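Local coordinates for protein-L-isoaspartate O-methyltransferase beta-aspartate methyltransferase (Plasmodium falciparum, PDB 2PBF), which probably transfers a methyl group from S-adenosyl-L-methionine to L-isoaspartyl residues of damaged proteins, the first step in their repair, at residues A[35-40]-A[94-99]; A[128-131]-A[136-139]; A[15-20]-A[29-34]; A[177-182]-A[187-192]; A[193-198]-A[213-218]. All blocks are in the same frame, centred on the assembly; numbering follows the deposited sequence.

Contact 1. Residues A[35-40]-A[94-99]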
# COMPACT_ATOMS: atom_id res chain seq x y z
N LEU A 35 -6.54 -3.68 12.64
CA LEU A 35 -7.78 -3.84 13.42
C LEU A 35 -8.79 -2.75 13.08
O LEU A 35 -9.99 -3.00 13.03
CB LEU A 35 -7.46 -3.84 14.93
CG LEU A 35 -8.66 -4.00 15.89
CD1 LEU A 35 -9.32 -5.34 15.67
CD2 LEU A 35 -8.25 -3.79 17.35
N GLN A 36 -8.29 -1.54 12.83
CA GLN A 36 -9.14 -0.42 12.43
C GLN A 36 -9.69 -0.51 11.01
O GLN A 36 -10.62 0.24 10.65
CB GLN A 36 -8.39 0.91 12.66
CG GLN A 36 -8.16 1.22 14.15
CD GLN A 36 -7.40 2.52 14.37
OE1 GLN A 36 -7.98 3.58 14.36
NE2 GLN A 36 -6.09 2.42 14.59
N VAL A 37 -9.15 -1.43 10.20
CA VAL A 37 -9.56 -1.58 8.81
C VAL A 37 -10.05 -3.02 8.51
O VAL A 37 -9.25 -3.92 8.22
CB VAL A 37 -8.41 -1.14 7.81
CG1 VAL A 37 -8.95 -1.06 6.40
CG2 VAL A 37 -7.81 0.21 8.20
N ASP A 38 -11.36 -3.23 8.59
CA ASP A 38 -11.98 -4.52 8.39
C ASP A 38 -11.91 -4.96 6.92
O ASP A 38 -12.49 -4.31 6.03
CB ASP A 38 -13.44 -4.49 8.87
CG ASP A 38 -14.13 -5.86 8.84
OD1 ASP A 38 -13.74 -6.74 8.04
OD2 ASP A 38 -15.10 -6.06 9.62
N ARG A 39 -11.22 -6.08 6.68
CA ARG A 39 -10.99 -6.62 5.33
C ARG A 39 -12.27 -6.91 4.55
O ARG A 39 -12.31 -6.71 3.32
CB ARG A 39 -10.11 -7.88 5.41
CG ARG A 39 -9.53 -8.38 4.09
CD ARG A 39 -8.66 -9.64 4.30
NE ARG A 39 -8.43 -10.39 3.06
CZ ARG A 39 -7.50 -10.08 2.14
NH1 ARG A 39 -6.68 -9.07 2.34
NH2 ARG A 39 -7.37 -10.81 1.03
N GLY A 40 -13.31 -7.34 5.26
CA GLY A 40 -14.65 -7.57 4.68
C GLY A 40 -15.34 -6.36 4.07
O GLY A 40 -16.29 -6.49 3.29
N LEU A 94 -4.77 -1.17 1.70
CA LEU A 94 -3.53 -0.69 2.28
C LEU A 94 -3.47 0.84 2.35
O LEU A 94 -2.86 1.39 3.27
CB LEU A 94 -2.30 -1.28 1.59
CG LEU A 94 -1.06 -1.33 2.51
CD1 LEU A 94 -1.15 -2.39 3.62
CD2 LEU A 94 0.09 -1.61 1.66
N THR A 95 -4.11 1.51 1.39
CA THR A 95 -4.19 2.96 1.39
C THR A 95 -4.90 3.51 2.62
O THR A 95 -4.43 4.45 3.25
CB THR A 95 -4.87 3.52 0.10
OG1 THR A 95 -4.64 2.62 -0.98
CG2 THR A 95 -4.29 4.86 -0.26
N VAL A 96 -6.04 2.92 2.95
CA VAL A 96 -6.78 3.22 4.18
C VAL A 96 -5.94 2.91 5.44
O VAL A 96 -5.92 3.69 6.39
CB VAL A 96 -8.15 2.51 4.18
CG1 VAL A 96 -8.92 2.76 5.47
CG2 VAL A 96 -8.96 2.98 2.99
N CYS A 97 -5.24 1.78 5.44
CA CYS A 97 -4.31 1.48 6.51
C CYS A 97 -3.32 2.64 6.69
O CYS A 97 -3.09 3.10 7.80
CB CYS A 97 -3.60 0.12 6.28
SG CYS A 97 -4.58 -1.37 6.71
N MET A 98 -2.76 3.14 5.59
CA MET A 98 -1.86 4.30 5.68
C MET A 98 -2.54 5.56 6.22
O MET A 98 -1.97 6.26 7.06
CB MET A 98 -1.22 4.61 4.34
CG MET A 98 -0.24 3.59 3.80
SD MET A 98 0.19 4.11 2.12
CE MET A 98 1.48 2.94 1.80
N ALA A 99 -3.75 5.87 5.73
CA ALA A 99 -4.56 7.00 6.22
C ALA A 99 -4.80 6.93 7.73
O ALA A 99 -4.82 7.96 8.41
CB ALA A 99 -5.91 7.05 5.49

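Contact 2. Residues A[128-131]-A[136-139]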
# COMPACT_ATOMS: atom_id res chain seq x y z
N ASN A 128 -15.59 0.93 -1.59
CA ASN A 128 -15.15 0.29 -0.37
C ASN A 128 -14.98 1.31 0.72
O ASN A 128 -15.39 1.10 1.86
CB ASN A 128 -13.81 -0.42 -0.61
CG ASN A 128 -13.93 -1.67 -1.47
OD1 ASN A 128 -15.02 -2.18 -1.74
ND2 ASN A 128 -12.79 -2.18 -1.89
N ILE A 129 -14.36 2.44 0.38
CA ILE A 129 -14.04 3.47 1.37
C ILE A 129 -15.29 4.22 1.81
O ILE A 129 -15.45 4.50 3.00
CB ILE A 129 -12.91 4.43 0.89
CG1 ILE A 129 -11.63 3.62 0.61
CG2 ILE A 129 -12.67 5.51 1.95
CD1 ILE A 129 -10.67 4.22 -0.40
N LYS A 130 -16.17 4.51 0.86
CA LYS A 130 -17.49 5.06 1.18
C LYS A 130 -18.20 4.21 2.25
O LYS A 130 -18.66 4.76 3.24
CB LYS A 130 -18.37 5.22 -0.06
CG LYS A 130 -17.84 6.20 -1.11
CD LYS A 130 -18.96 7.02 -1.81
CE LYS A 130 -18.38 8.28 -2.49
NZ LYS A 130 -19.34 8.98 -3.43
N ARG A 131 -18.26 2.90 2.06
CA ARG A 131 -18.97 2.03 3.03
C ARG A 131 -18.23 1.87 4.35
O ARG A 131 -18.88 1.66 5.39
CB ARG A 131 -19.35 0.68 2.41
CG ARG A 131 -18.53 -0.56 2.83
CD ARG A 131 -19.23 -1.87 2.32
NE ARG A 131 -19.59 -1.74 0.90
CZ ARG A 131 -18.78 -2.03 -0.11
NH1 ARG A 131 -17.55 -2.48 0.12
NH2 ARG A 131 -19.19 -1.85 -1.37
N LEU A 136 -13.05 9.84 4.79
CA LEU A 136 -11.84 9.88 3.97
C LEU A 136 -12.00 10.52 2.59
O LEU A 136 -11.04 11.00 2.03
CB LEU A 136 -11.24 8.47 3.84
CG LEU A 136 -10.59 7.84 5.10
CD1 LEU A 136 -9.92 6.50 4.79
CD2 LEU A 136 -9.59 8.80 5.72
N LEU A 137 -13.20 10.53 2.01
CA LEU A 137 -13.30 11.13 0.67
C LEU A 137 -13.90 12.52 0.72
O LEU A 137 -14.35 13.06 -0.29
CB LEU A 137 -13.99 10.21 -0.35
CG LEU A 137 -13.87 8.70 -0.13
CD1 LEU A 137 -15.19 8.23 0.45
CD2 LEU A 137 -13.58 7.96 -1.40
N LYS A 138 -13.87 13.10 1.92
CA LYS A 138 -14.26 14.49 2.13
C LYS A 138 -13.02 15.38 2.37
O LYS A 138 -13.14 16.60 2.46
CB LYS A 138 -15.22 14.60 3.32
CG LYS A 138 -16.60 13.91 3.12
CD LYS A 138 -17.29 14.33 1.81
CE LYS A 138 -18.62 13.59 1.60
NZ LYS A 138 -19.77 14.20 2.36
N ILE A 139 -11.83 14.78 2.48
CA ILE A 139 -10.67 15.55 2.87
C ILE A 139 -9.68 15.81 1.75
O ILE A 139 -9.70 15.13 0.72
CB ILE A 139 -10.01 14.94 4.11
CG1 ILE A 139 -9.38 13.57 3.77
CG2 ILE A 139 -11.04 14.89 5.25
CD1 ILE A 139 -8.84 12.80 4.94

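Contact 3. Residues A[15-20]-A[29-34]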
# COMPACT_ATOMS: atom_id res chain seq x y z
N LEU A 15 -8.95 -13.11 12.40
CA LEU A 15 -7.93 -13.15 11.35
C LEU A 15 -6.60 -12.57 11.84
O LEU A 15 -5.56 -13.17 11.64
CB LEU A 15 -8.41 -12.41 10.08
CG LEU A 15 -7.37 -12.13 8.97
CD1 LEU A 15 -6.61 -13.40 8.49
CD2 LEU A 15 -8.03 -11.42 7.83
N LEU A 16 -6.67 -11.42 12.49
CA LEU A 16 -5.49 -10.71 12.95
C LEU A 16 -4.75 -11.43 14.08
O LEU A 16 -3.51 -11.46 14.13
CB LEU A 16 -5.88 -9.27 13.36
CG LEU A 16 -6.39 -8.35 12.23
CD1 LEU A 16 -6.46 -6.94 12.77
CD2 LEU A 16 -5.49 -8.36 11.00
N GLU A 17 -5.54 -12.05 14.94
CA GLU A 17 -5.04 -12.95 15.97
C GLU A 17 -4.36 -14.19 15.40
O GLU A 17 -3.40 -14.67 15.98
CB GLU A 17 -6.20 -13.35 16.90
CG GLU A 17 -6.60 -12.25 17.86
CD GLU A 17 -5.48 -11.88 18.83
OE1 GLU A 17 -5.65 -10.88 19.58
OE2 GLU A 17 -4.43 -12.58 18.84
N ASN A 18 -4.86 -14.71 14.27
CA ASN A 18 -4.23 -15.85 13.57
C ASN A 18 -2.86 -15.50 12.99
O ASN A 18 -1.91 -16.26 13.15
CB ASN A 18 -5.17 -16.45 12.49
CG ASN A 18 -4.44 -17.37 11.50
OD1 ASN A 18 -4.08 -16.96 10.39
ND2 ASN A 18 -4.22 -18.62 11.90
N LEU A 19 -2.76 -14.34 12.35
CA LEU A 19 -1.48 -13.80 11.88
C LEU A 19 -0.46 -13.56 13.01
O LEU A 19 0.73 -13.82 12.84
CB LEU A 19 -1.69 -12.51 11.07
CG LEU A 19 -2.59 -12.58 9.83
CD1 LEU A 19 -2.57 -11.28 9.01
CD2 LEU A 19 -2.22 -13.78 8.96
N LYS A 20 -0.94 -13.08 14.16
CA LYS A 20 -0.08 -12.94 15.34
C LYS A 20 0.45 -14.28 15.83
O LYS A 20 1.66 -14.41 16.01
CB LYS A 20 -0.80 -12.22 16.46
CG LYS A 20 -0.36 -10.78 16.63
CD LYS A 20 -1.33 -10.00 17.54
CE LYS A 20 -1.10 -10.31 19.01
NZ LYS A 20 -2.16 -9.69 19.86
N ASP A 29 1.41 -1.80 16.49
CA ASP A 29 0.97 -0.73 15.59
C ASP A 29 0.48 -1.31 14.27
O ASP A 29 -0.43 -0.76 13.66
CB ASP A 29 2.13 0.25 15.31
CG ASP A 29 2.33 1.29 16.42
OD1 ASP A 29 1.33 1.77 17.03
OD2 ASP A 29 3.50 1.66 16.66
N VAL A 30 1.09 -2.39 13.82
CA VAL A 30 0.60 -3.12 12.65
C VAL A 30 -0.77 -3.69 13.01
O VAL A 30 -1.72 -3.50 12.26
CB VAL A 30 1.57 -4.24 12.21
CG1 VAL A 30 0.93 -5.16 11.15
CG2 VAL A 30 2.86 -3.65 11.69
N TYR A 31 -0.86 -4.30 14.19
CA TYR A 31 -2.11 -4.90 14.66
C TYR A 31 -3.20 -3.86 14.78
O TYR A 31 -4.25 -4.02 14.16
CB TYR A 31 -1.94 -5.66 15.99
CG TYR A 31 -3.24 -6.23 16.54
CD1 TYR A 31 -3.62 -7.54 16.28
CD2 TYR A 31 -4.13 -5.42 17.27
CE1 TYR A 31 -4.83 -8.05 16.77
CE2 TYR A 31 -5.33 -5.92 17.76
CZ TYR A 31 -5.68 -7.24 17.50
OH TYR A 31 -6.87 -7.74 17.99
N ASN A 32 -2.96 -2.80 15.57
CA ASN A 32 -3.99 -1.78 15.82
C ASN A 32 -4.46 -1.09 14.55
O ASN A 32 -5.63 -0.79 14.40
CB ASN A 32 -3.55 -0.74 16.88
CG ASN A 32 -3.16 -1.38 18.22
OD1 ASN A 32 -3.81 -2.32 18.69
ND2 ASN A 32 -2.11 -0.86 18.83
N THR A 33 -3.53 -0.84 13.63
CA THR A 33 -3.89 -0.25 12.33
C THR A 33 -4.83 -1.17 11.54
O THR A 33 -5.91 -0.76 11.14
CB THR A 33 -2.63 0.07 11.48
OG1 THR A 33 -1.72 0.87 12.26
CG2 THR A 33 -3.01 0.79 10.19
N MET A 34 -4.40 -2.41 11.31
CA MET A 34 -5.22 -3.38 10.60
C MET A 34 -6.55 -3.65 11.31
O MET A 34 -7.58 -3.82 10.65
CB MET A 34 -4.45 -4.67 10.36
CG MET A 34 -3.26 -4.49 9.39
SD MET A 34 -2.43 -6.02 8.93
CE MET A 34 -3.60 -6.89 7.87

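Contact 4. Residues A[177-182]-A[187-192]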
# COMPACT_ATOMS: atom_id res chain seq x y z
N GLU A 177 12.76 4.33 -11.77
CA GLU A 177 13.56 5.46 -11.29
C GLU A 177 12.71 6.62 -10.73
O GLU A 177 13.12 7.29 -9.78
CB GLU A 177 14.52 5.92 -12.40
CG GLU A 177 15.68 6.81 -11.95
CD GLU A 177 16.44 6.30 -10.73
OE1 GLU A 177 16.46 5.06 -10.48
OE2 GLU A 177 17.02 7.14 -10.00
N ILE A 178 11.51 6.82 -11.29
CA ILE A 178 10.51 7.71 -10.69
C ILE A 178 10.28 7.45 -9.20
O ILE A 178 10.25 8.38 -8.39
CB ILE A 178 9.15 7.70 -11.43
CG1 ILE A 178 8.18 8.64 -10.71
CG2 ILE A 178 8.56 6.28 -11.55
CD1 ILE A 178 7.02 9.09 -11.53
N LEU A 179 10.10 6.18 -8.84
CA LEU A 179 9.86 5.85 -7.44
C LEU A 179 11.08 6.25 -6.62
O LEU A 179 10.94 6.76 -5.52
CB LEU A 179 9.43 4.38 -7.25
CG LEU A 179 8.10 4.00 -7.96
CD1 LEU A 179 7.79 2.53 -7.89
CD2 LEU A 179 6.93 4.79 -7.44
N VAL A 180 12.28 6.06 -7.18
CA VAL A 180 13.51 6.56 -6.54
C VAL A 180 13.51 8.08 -6.40
O VAL A 180 14.00 8.63 -5.41
CB VAL A 180 14.80 6.05 -7.27
CG1 VAL A 180 16.05 6.83 -6.84
CG2 VAL A 180 14.99 4.58 -7.02
N ASP A 181 12.98 8.77 -7.40
CA ASP A 181 12.94 10.24 -7.35
C ASP A 181 11.84 10.79 -6.46
O ASP A 181 11.93 11.91 -5.98
CB ASP A 181 12.81 10.83 -8.76
CG ASP A 181 14.06 10.58 -9.60
OD1 ASP A 181 15.12 10.25 -9.01
OD2 ASP A 181 13.97 10.72 -10.82
N LEU A 182 10.80 10.00 -6.24
CA LEU A 182 9.66 10.41 -5.43
C LEU A 182 9.99 10.24 -3.96
O LEU A 182 9.29 10.73 -3.11
CB LEU A 182 8.41 9.63 -5.82
CG LEU A 182 7.69 10.03 -7.12
CD1 LEU A 182 6.42 9.22 -7.27
CD2 LEU A 182 7.35 11.52 -7.19
N GLY A 187 13.25 8.22 3.72
CA GLY A 187 12.03 7.50 3.34
C GLY A 187 12.35 6.05 3.03
O GLY A 187 13.52 5.73 2.67
N LYS A 188 11.34 5.19 3.18
CA LYS A 188 11.39 3.78 2.73
C LYS A 188 10.43 3.46 1.59
O LYS A 188 9.28 3.91 1.58
CB LYS A 188 11.14 2.83 3.91
CG LYS A 188 12.42 2.51 4.66
CD LYS A 188 12.20 2.10 6.09
CE LYS A 188 13.57 1.86 6.73
NZ LYS A 188 13.46 1.17 8.03
N LEU A 189 10.92 2.66 0.64
CA LEU A 189 10.16 2.16 -0.51
C LEU A 189 10.20 0.65 -0.42
O LEU A 189 11.27 0.05 -0.30
CB LEU A 189 10.83 2.57 -1.82
CG LEU A 189 10.25 2.77 -3.24
CD1 LEU A 189 11.45 2.88 -4.22
CD2 LEU A 189 9.25 1.74 -3.75
N ILE A 190 9.02 0.05 -0.43
CA ILE A 190 8.81 -1.40 -0.42
C ILE A 190 8.27 -1.80 -1.79
O ILE A 190 7.23 -1.31 -2.22
CB ILE A 190 7.79 -1.80 0.69
CG1 ILE A 190 8.37 -1.56 2.08
CG2 ILE A 190 7.26 -3.25 0.50
CD1 ILE A 190 9.59 -2.41 2.40
N ILE A 191 8.98 -2.67 -2.48
CA ILE A 191 8.62 -2.98 -3.85
C ILE A 191 9.09 -4.37 -4.27
O ILE A 191 10.22 -4.74 -3.98
CB ILE A 191 9.19 -1.89 -4.83
CG1 ILE A 191 8.91 -2.26 -6.29
CG2 ILE A 191 10.69 -1.60 -4.56
CD1 ILE A 191 9.23 -1.13 -7.28
N PRO A 192 8.22 -5.15 -4.93
CA PRO A 192 8.73 -6.40 -5.52
C PRO A 192 9.42 -6.12 -6.86
O PRO A 192 8.87 -5.42 -7.69
CB PRO A 192 7.46 -7.25 -5.73
CG PRO A 192 6.32 -6.45 -5.02
CD PRO A 192 6.76 -5.02 -5.15

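Contact 5. Residues A[193-198]-A[213-218]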
# COMPACT_ATOMS: atom_id res chain seq x y z
N ILE A 193 10.62 -6.67 -7.06
CA ILE A 193 11.32 -6.57 -8.35
C ILE A 193 11.65 -7.98 -8.89
O ILE A 193 12.18 -8.81 -8.15
CB ILE A 193 12.57 -5.65 -8.26
CG1 ILE A 193 12.16 -4.24 -7.77
CG2 ILE A 193 13.32 -5.56 -9.62
CD1 ILE A 193 13.24 -3.47 -7.07
N GLU A 194 11.26 -8.26 -10.14
CA GLU A 194 11.66 -9.51 -10.81
C GLU A 194 13.18 -9.63 -10.86
O GLU A 194 13.88 -8.84 -11.52
CB GLU A 194 11.18 -9.59 -12.25
CG GLU A 194 9.72 -9.35 -12.56
CD GLU A 194 9.47 -9.31 -14.09
OE1 GLU A 194 10.42 -9.58 -14.88
OE2 GLU A 194 8.32 -9.03 -14.50
N GLU A 195 13.69 -10.60 -10.14
CA GLU A 195 15.11 -10.86 -10.12
C GLU A 195 15.30 -12.31 -10.55
O GLU A 195 15.04 -13.23 -9.76
CB GLU A 195 15.61 -10.65 -8.71
CG GLU A 195 17.10 -10.76 -8.56
CD GLU A 195 17.53 -10.18 -7.26
OE1 GLU A 195 17.94 -10.97 -6.38
OE2 GLU A 195 17.40 -8.94 -7.12
N ASP A 196 15.73 -12.47 -11.80
CA ASP A 196 15.87 -13.76 -12.49
C ASP A 196 14.55 -14.54 -12.47
O ASP A 196 13.63 -14.20 -13.22
CB ASP A 196 17.06 -14.57 -11.97
N TYR A 197 14.44 -15.53 -11.58
CA TYR A 197 13.29 -16.46 -11.58
C TYR A 197 12.38 -16.30 -10.39
O TYR A 197 11.56 -17.18 -10.12
CB TYR A 197 13.77 -17.93 -11.65
CG TYR A 197 14.41 -18.21 -12.96
CD1 TYR A 197 13.65 -18.46 -14.10
CD2 TYR A 197 15.79 -18.15 -13.07
CE1 TYR A 197 14.26 -18.68 -15.31
CE2 TYR A 197 16.41 -18.35 -14.27
CZ TYR A 197 15.66 -18.61 -15.37
OH TYR A 197 16.32 -18.82 -16.53
N THR A 198 12.53 -15.21 -9.66
CA THR A 198 11.62 -14.88 -8.58
C THR A 198 11.19 -13.41 -8.64
O THR A 198 11.72 -12.63 -9.44
CB THR A 198 12.19 -15.25 -7.19
OG1 THR A 198 13.25 -14.37 -6.84
CG2 THR A 198 12.70 -16.68 -7.18
N LYS A 213 19.82 -0.46 -1.05
CA LYS A 213 18.89 -1.48 -1.50
C LYS A 213 19.00 -2.71 -0.61
O LYS A 213 20.11 -3.20 -0.35
CB LYS A 213 19.18 -1.83 -2.95
CG LYS A 213 17.99 -1.79 -3.86
CD LYS A 213 18.38 -2.14 -5.30
CE LYS A 213 18.89 -0.92 -6.08
NZ LYS A 213 18.97 -1.22 -7.54
N ASP A 214 17.86 -3.19 -0.12
CA ASP A 214 17.82 -4.25 0.89
C ASP A 214 16.92 -5.38 0.41
O ASP A 214 15.69 -5.24 0.37
CB ASP A 214 17.33 -3.67 2.22
CG ASP A 214 17.57 -4.59 3.40
OD1 ASP A 214 17.97 -5.76 3.22
OD2 ASP A 214 17.35 -4.10 4.53
N ARG A 215 17.55 -6.49 0.06
CA ARG A 215 16.89 -7.65 -0.53
C ARG A 215 16.21 -8.43 0.59
O ARG A 215 16.88 -8.97 1.46
CB ARG A 215 17.93 -8.52 -1.27
CG ARG A 215 17.37 -9.35 -2.43
CD ARG A 215 18.30 -10.47 -2.98
NE ARG A 215 17.49 -11.65 -3.29
CZ ARG A 215 17.16 -12.60 -2.41
NH1 ARG A 215 17.64 -12.56 -1.17
NH2 ARG A 215 16.38 -13.61 -2.76
N LEU A 216 14.88 -8.48 0.58
CA LEU A 216 14.17 -9.08 1.73
C LEU A 216 13.94 -10.57 1.54
O LEU A 216 14.68 -11.37 2.10
CB LEU A 216 12.86 -8.33 2.05
CG LEU A 216 13.02 -6.89 2.59
CD1 LEU A 216 11.66 -6.30 2.95
CD2 LEU A 216 13.98 -6.80 3.79
N PHE A 217 12.93 -10.94 0.76
CA PHE A 217 12.69 -12.33 0.42
C PHE A 217 11.79 -12.44 -0.81
O PHE A 217 11.25 -11.44 -1.29
CB PHE A 217 12.08 -13.08 1.60
CG PHE A 217 10.99 -12.32 2.28
CD1 PHE A 217 9.76 -12.13 1.65
CD2 PHE A 217 11.19 -11.77 3.54
CE1 PHE A 217 8.76 -11.43 2.26
CE2 PHE A 217 10.18 -11.05 4.16
CZ PHE A 217 8.97 -10.88 3.52
N ASP A 218 11.64 -13.67 -1.31
CA ASP A 218 10.84 -13.94 -2.48
C ASP A 218 9.35 -13.79 -2.18
O ASP A 218 8.89 -14.14 -1.09
CB ASP A 218 11.16 -15.33 -3.03
CG ASP A 218 12.62 -15.49 -3.38
OD1 ASP A 218 13.19 -14.53 -3.95
OD2 ASP A 218 13.21 -16.55 -3.06

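Contact 1. Residues A[35-40]-A[94-99]
Where the loop after helix 28-35 packs on a helix of the methyltransferase core, Val37 meets Val96 and Cys97 of helix 93-101 in a buried contact. Val37 reaches the helix with its whole isopropyl head. CG2 touches both residues, 3.9 Å from Val96 CG1 and equally 3.9 Å from Cys97 SG, so one methyl is shared by two successive residues of the helix. The second methyl also takes part: with CG1 of Val37 anti to the backbone N (chi1 -169°), that branch comes to 3.9 Å from CG1 of Val96, which thus meets both branches. Cys97 SG lies 4.0 Å from Val37 CB and acts here as an apolar surface. Helix 93-101 belongs to the Rossmann-like methyltransferase fold, following strand 83-87 of the central sheet, and the Cys97 side chain is about 9 Å from the bound S-adenosyl-L-homocysteine. Tyr42 also packs on both valines, while Leu71 of helix 64-74 touches Cys97. Polar bonds shape the loop: Val37 O is hydrogen-bonded to Tyr93 OH, and Asp38 OD1 accepts from Gly40 N at 2.9 Å in an Asx turn, on the anti side of the carboxylate but tilted about 30° out of its plane, with Tyr48 OH as a further partner.

Contact 2. Residues A[128-131]-A[136-139]
Helix 119-132 runs through residues 128-131, and the chain then returns past it at Leu136 and Leu137 before leading away; the CA atoms of Ile129 and Leu136 are 7.3 Å apart, those of Lys130 and Leu137 7.4 Å. This is the connection between helix 119-132 and strand 142-146, the outermost parallel strand of the Rossmann-like sheet. Three apolar contacts close it. With CG1 of Ile129 anti to the carbonyl carbon (chi1 -60°), its CG2 methyl is anti to the backbone N and turned toward the leucines. There it meets Leu136 CB at 3.8 Å, the two side chains crossing at about a right angle. The same methyl lies 4.0 Å from Leu137 CD1, so it touches two consecutive leucines. Ile129 and Leu136 are buried, and both also pack on Val96 of helix 93-101 and Phe142 of strand 142-146, which carries the contact into the core. Toward the surface, where Leu137 is only partly buried, its CD1 rests 3.7 Å from CG of Lys130, in the aliphatic part of the lysine, the two side chains again crossing at about a right angle.

Contact 3. Residues A[15-20]-A[29-34]
The Tyr31 ring receives three side chains of helix 12-21. Lys20 CD lies 3.6 Å from Tyr31 CD1, its chain crossing the ring at about a right angle, and a bend at chi3 carries the ammonium over the face: NZ stands 4.7 Å from the Tyr31 ring centroid and 24° off the normal, a cation-pi contact. Leu16 CB comes to 3.8 Å from Tyr31 CE1. Glu17 OE1 approaches the hydroxyl, 3.7 Å from Tyr31 OH, in proximity without a hydrogen bond. Deeper in the interface, Leu16 packs on backbone as well as side chain of Met34: its CD1 is 3.6 Å from Met34 C, and both methyls, CD1 and CD2, rest 3.9 Å from Met34 CB. A long ion pair of 3.7 Å between Lys20 NZ and Glu17 OE1 gives the ammonium a carboxylate as well as the ring face nearby, and both would probably stabilise it. Tyr31 reaches across because its CG is anti to the backbone N (chi1 177°). The two segments form an antiparallel helical hairpin, their axes 163° apart and 10.8 Å at closest approach. Its inner side faces the methyltransferase core: Leu15 and Leu19 touch Pro64, Met34 packs on Ala68 and Leu71 of helix 64-74 and on Tyr93, and Thr33 rests on Cys97 and Ile100 of helix 93-101.

Contact 4. Residues A[177-182]-A[187-192]
A short helix packed on the central sheet of the Rossmann-like fold forms this contact: helix 177-182 lies against strand 187-195, and the chain returns from one to the other through a short link that includes strand 183-184. The segment axes run at 156° to each other, nearly antiparallel, and approach to 9.5 Å. Leu179 is the helix residue facing the strand, and it touches two strand side chains in different ways. Its CB meets Leu189 CD1 at 3.9 Å, close to the helix backbone, while its tip, CD1, reaches Ile191 CD1 at 4.0 Å, the two chains crossing obliquely. Leu189 and Ile191 alternate with Ile190, which turns to the other face of the sheet and packs on Ser70 and Leu74 of helix 64-74, so the strand is covered by helices on both faces. Val168 of strand 163-168 touches all three of Leu179, Leu189 and Ile191, adding the neighbouring strand to the same apolar cluster, whose Leu179 side chain is about 8 Å from the bound S-adenosyl-L-homocysteine. Leu189 gains its reach from CG standing anti to the backbone N (chi1 -155°). That brings its CD1 in beside the helix backbone, 4.1 Å from the carbonyl O of Leu179 and 4.4 Å from the backbone N of Val180.

Contact 5. Residues A[193-198]-A[213-218]
Strand 187-195 ends in a type II' beta turn from Glu195 to Thr198, closed by backbone bonds between those two residues, and the chain returns as strand 198-205, the direct neighbour of strand 212-219; Thr198 and Asp218 have the nearest CA atoms, 6.2 Å apart. Two polar links join the segments. Thr198 OG1 donates to Asp218 OD1 at 2.9 Å, between adjacent strands, arriving from above the carboxylate plane and 60° out of it. The threonine hydroxyl takes this position with OG1 between the backbone N and the carbonyl carbon (chi1 71°), and CB of Thr198 also lies close, 3.5 Å from OD1 of Asp218. The second link reaches across strand 198-205 and joins Glu195 OE1 to Arg215 NE at 3.2 Å, a salt bridge whose hydrogen bond is weak, bent to 133°. The oxygen comes to the guanidinium edge near its plane, but the carboxylate and guanidinium are not coplanar. The other oxygen of Glu195, OE2, is held by Tyr202 OH, which steadies the carboxylate. Arg215 also pairs through NH2 with Asp218 OD1 at 3.5 Å, so that oxygen receives both the threonine hydroxyl and the arginine, and Glu195, Arg215 and Asp218 form one salt-bridge network over the surface. Val200 of strand 198-205 touches the side chains of all three. The arrangement belongs to the antiparallel edge of the mixed seven-stranded sheet, where the beta hairpin of 187-195 and 198-205 is followed by 212-219 as the last strand.

Overall arrangement
Contacts 1 and 4 are buried and wholly apolar across their segments, on opposite sides of the chain's centre, about 22 Å apart between centres. Contacts 2 and 3 are partly buried, and each touches contact 1 directly. Helix 93-101 is thus the shared element between the helical hairpin of contact 3 and the helix-to-strand connection of contact 2. Contact 2 is apolar packing that fades outward to the chain of an exposed lysine, whereas contact 3 is apolar inside and carries charged groups round an aromatic ring at its margin. Contact 5 is the surface one, relying on a hydroxyl and salt bridges; it continues strand 187-195 from contact 4, where the same strand lies buried.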